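Local coordinates for Bak protein (Grouper iridovirus, PDB 5VMN) that inhibits apoptosis of the host cell as a viral Bcl-2 protein that sequesters the pro-apoptotic protein Bim, at residues A[69-74]-A[100-105]. Residues are numbered along the deposited sequence; the frame is centred on the assembly and turned at random.
Sequences GRILIL and RFFRQD. With EDO (1,2-ethanediol), chain K.
Leu-74 and Ile-71, one helical turn apart on helix 68-84, meet Phe-101 and Phe-102 near the C-terminal end of helix 88-103 in a wholly apolar, buried contact. The backbones stay well apart, 9.7 Å between the CA atoms of Ile-71 and Phe-102, a gap large aromatic side chains can span. Leu-74 and Phe-101 approach from opposite directions. Both have CG anti to the backbone N (chi1 173° and 172°), which brings a single methyl, Leu-74 CD2, obliquely against the ring, 3.5 Å from Phe-101 CD2 and equally close to Phe-101 CE2. The same methyl also lies 4.2 Å from Phe-102 CZ, so one branch of the leucine serves both rings. Ile-71 uses its short branch: CG2 sits at the edge of the second ring, near its plane, 4.0 Å from Phe-102 CZ. Beta-branching lets CG2, anti to the backbone N, meet the ring and leaves the other branch for different neighbours; the side chain also touches Trp-110.

Phe-101 also turns an edge to one face of the Phe-102 ring, with Phe-101 CD2 3.8 Å above the plane and over its centre, the planes nearly perpendicular. Around them, Trp-117 meets Phe-102 edge-to-face and Ile-107 touches both phenylalanines.

Polar bonds lie at the margins. Gln-104, at the N-cap position of helix 105-113, turns its amide back so that NE2 donates to Phe-101 O (3.3 Å, 151° at the hydrogen), in the carbonyl plane and on a lone pair. Gln-104 N gives that oxygen a second bond, and NE2 also bonds Asn-58 OD1. Gly-69 N donates to a 1,2-ethanediol, probably from the crystallisation liquor.

The contact joins helix 68-84 to the end of helix 88-103 in the buried core of the all-helical Bcl-2 fold, where helix 105-113 also packs on it.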
loop_
_atom_site.group_PDB
_atom_site.type_symbol
_atom_site.label_atom_id
_atom_site.label_comp_id
_atom_site.label_asym_id
_atom_site.label_seq_id
_atom_site.Cartn_x
_atom_site.Cartn_y
_atom_site.Cartn_z
ATOM N N GLY A 69 6.781 -5.624 6.173
ATOM C CA GLY A 69 7.401 -5.863 4.884
ATOM C C GLY A 69 6.391 -6.286 3.827
ATOM O O GLY A 69 6.424 -5.813 2.684
ATOM N N ARG A 70 5.474 -7.169 4.193
ATOM C CA ARG A 70 4.424 -7.556 3.254
ATOM C C ARG A 70 3.554 -6.367 2.874
ATOM O O ARG A 70 3.148 -6.233 1.711
ATOM C CB ARG A 70 3.572 -8.661 3.861
ATOM C CG ARG A 70 4.302 -9.955 4.030
ATOM C CD ARG A 70 3.347 -11.037 4.413
ATOM N NE ARG A 70 4.016 -12.272 4.778
ATOM C CZ ARG A 70 3.374 -13.402 5.052
ATOM N NH1 ARG A 70 2.055 -13.450 4.971
ATOM N NH2 ARG A 70 4.047 -14.474 5.427
ATOM N N ILE A 71 3.261 -5.482 3.831
ATOM C CA ILE A 71 2.481 -4.297 3.509
ATOM C C ILE A 71 3.242 -3.424 2.513
ATOM O O ILE A 71 2.661 -2.899 1.555
ATOM C CB ILE A 71 2.123 -3.536 4.802
ATOM C CG1 ILE A 71 1.021 -4.316 5.517
ATOM C CG2 ILE A 71 1.711 -2.114 4.498
ATOM C CD1 ILE A 71 0.649 -3.790 6.896
ATOM N N LEU A 72 4.557 -3.267 2.714
ATOM C CA LEU A 72 5.322 -2.419 1.820
ATOM C C LEU A 72 5.454 -3.057 0.436
ATOM O O LEU A 72 5.498 -2.335 -0.566
ATOM C CB LEU A 72 6.691 -2.111 2.431
ATOM C CG LEU A 72 6.637 -1.192 3.656
ATOM C CD1 LEU A 72 7.995 -1.205 4.378
ATOM C CD2 LEU A 72 6.282 0.215 3.259
ATOM N N ILE A 73 5.483 -4.386 0.363
ATOM C CA ILE A 73 5.459 -5.060 -0.944
ATOM C C ILE A 73 4.142 -4.769 -1.642
ATOM O O ILE A 73 4.114 -4.417 -2.822
ATOM C CB ILE A 73 5.708 -6.559 -0.782
ATOM C CG1 ILE A 73 7.172 -6.825 -0.404
ATOM C CG2 ILE A 73 5.331 -7.316 -2.056
ATOM C CD1 ILE A 73 7.419 -8.248 0.036
ATOM N N LEU A 74 3.018 -4.840 -0.913
ATOM C CA LEU A 74 1.731 -4.535 -1.538
ATOM C C LEU A 74 1.699 -3.102 -2.052
ATOM O O LEU A 74 1.225 -2.827 -3.171
ATOM C CB LEU A 74 0.600 -4.777 -0.533
ATOM C CG LEU A 74 -0.772 -4.328 -1.026
ATOM C CD1 LEU A 74 -1.208 -5.171 -2.214
ATOM C CD2 LEU A 74 -1.798 -4.383 0.116
ATOM N N ARG A 100 -9.846 -0.199 0.142
ATOM C CA ARG A 100 -10.727 -1.295 0.514
ATOM C C ARG A 100 -9.954 -2.379 1.254
ATOM O O ARG A 100 -10.450 -2.943 2.242
ATOM C CB ARG A 100 -11.416 -1.853 -0.747
ATOM C CG ARG A 100 -12.834 -2.372 -0.591
ATOM C CD ARG A 100 -13.608 -2.315 -1.928
ATOM N NE ARG A 100 -12.795 -2.842 -3.027
ATOM C CZ ARG A 100 -12.592 -2.249 -4.208
ATOM N NH1 ARG A 100 -13.149 -1.080 -4.512
ATOM N NH2 ARG A 100 -11.816 -2.846 -5.104
ATOM N N PHE A 101 -8.733 -2.681 0.802
ATOM C CA PHE A 101 -7.943 -3.698 1.482
ATOM C C PHE A 101 -7.673 -3.291 2.924
ATOM O O PHE A 101 -7.831 -4.098 3.847
ATOM C CB PHE A 101 -6.614 -3.937 0.759
ATOM C CG PHE A 101 -5.678 -4.837 1.523
ATOM C CD1 PHE A 101 -5.923 -6.196 1.584
ATOM C CD2 PHE A 101 -4.607 -4.321 2.227
ATOM C CE1 PHE A 101 -5.102 -7.034 2.293
ATOM C CE2 PHE A 101 -3.762 -5.158 2.938
ATOM C CZ PHE A 101 -4.017 -6.521 2.973
ATOM N N PHE A 102 -7.235 -2.050 3.132
ATOM C CA PHE A 102 -6.797 -1.648 4.465
ATOM C C PHE A 102 -7.971 -1.399 5.400
ATOM O O PHE A 102 -7.794 -1.409 6.622
ATOM C CB PHE A 102 -5.900 -0.406 4.383
ATOM C CG PHE A 102 -4.507 -0.714 3.906
ATOM C CD1 PHE A 102 -3.617 -1.394 4.720
ATOM C CD2 PHE A 102 -4.107 -0.369 2.639
ATOM C CE1 PHE A 102 -2.358 -1.715 4.281
ATOM C CE2 PHE A 102 -2.833 -0.661 2.203
ATOM C CZ PHE A 102 -1.960 -1.367 3.013
ATOM N N ARG A 103 -9.171 -1.216 4.866
ATOM C CA ARG A 103 -10.343 -1.045 5.723
ATOM C C ARG A 103 -10.932 -2.365 6.204
ATOM O O ARG A 103 -11.812 -2.358 7.067
ATOM C CB ARG A 103 -11.415 -0.246 4.989
ATOM C CG ARG A 103 -11.031 1.214 4.767
ATOM C CD ARG A 103 -12.235 2.057 4.351
ATOM N NE ARG A 103 -13.007 1.431 3.271
ATOM C CZ ARG A 103 -12.994 1.811 1.992
ATOM N NH1 ARG A 103 -12.250 2.839 1.585
ATOM N NH2 ARG A 103 -13.731 1.153 1.110
ATOM N N GLN A 104 -10.486 -3.493 5.679
ATOM C CA GLN A 104 -10.927 -4.771 6.214
ATOM C C GLN A 104 -10.558 -4.878 7.684
ATOM O O GLN A 104 -9.460 -4.486 8.098
ATOM C CB GLN A 104 -10.288 -5.921 5.446
ATOM C CG GLN A 104 -10.710 -6.004 3.986
ATOM C CD GLN A 104 -10.065 -7.179 3.256
ATOM O OE1 GLN A 104 -10.745 -8.085 2.789
ATOM N NE2 GLN A 104 -8.752 -7.154 3.149
ATOM N N ASP A 105 -11.484 -5.432 8.472
ATOM C CA ASP A 105 -11.340 -5.394 9.925
ATOM C C ASP A 105 -10.024 -6.034 10.374
ATOM O O ASP A 105 -9.325 -5.500 11.247
ATOM C CB ASP A 105 -12.537 -6.087 10.578
ATOM C CG ASP A 105 -13.793 -5.207 10.605
ATOM O OD1 ASP A 105 -13.697 -4.001 10.283
ATOM O OD2 ASP A 105 -14.882 -5.723 10.954
HETATM C C1 EDO K . 8.317 -6.626 10.180
HETATM O O1 EDO K . 8.146 -6.694 8.734
HETATM C C2 EDO K . 7.213 -5.878 10.942
HETATM O O2 EDO K . 5.948 -6.577 11.134
#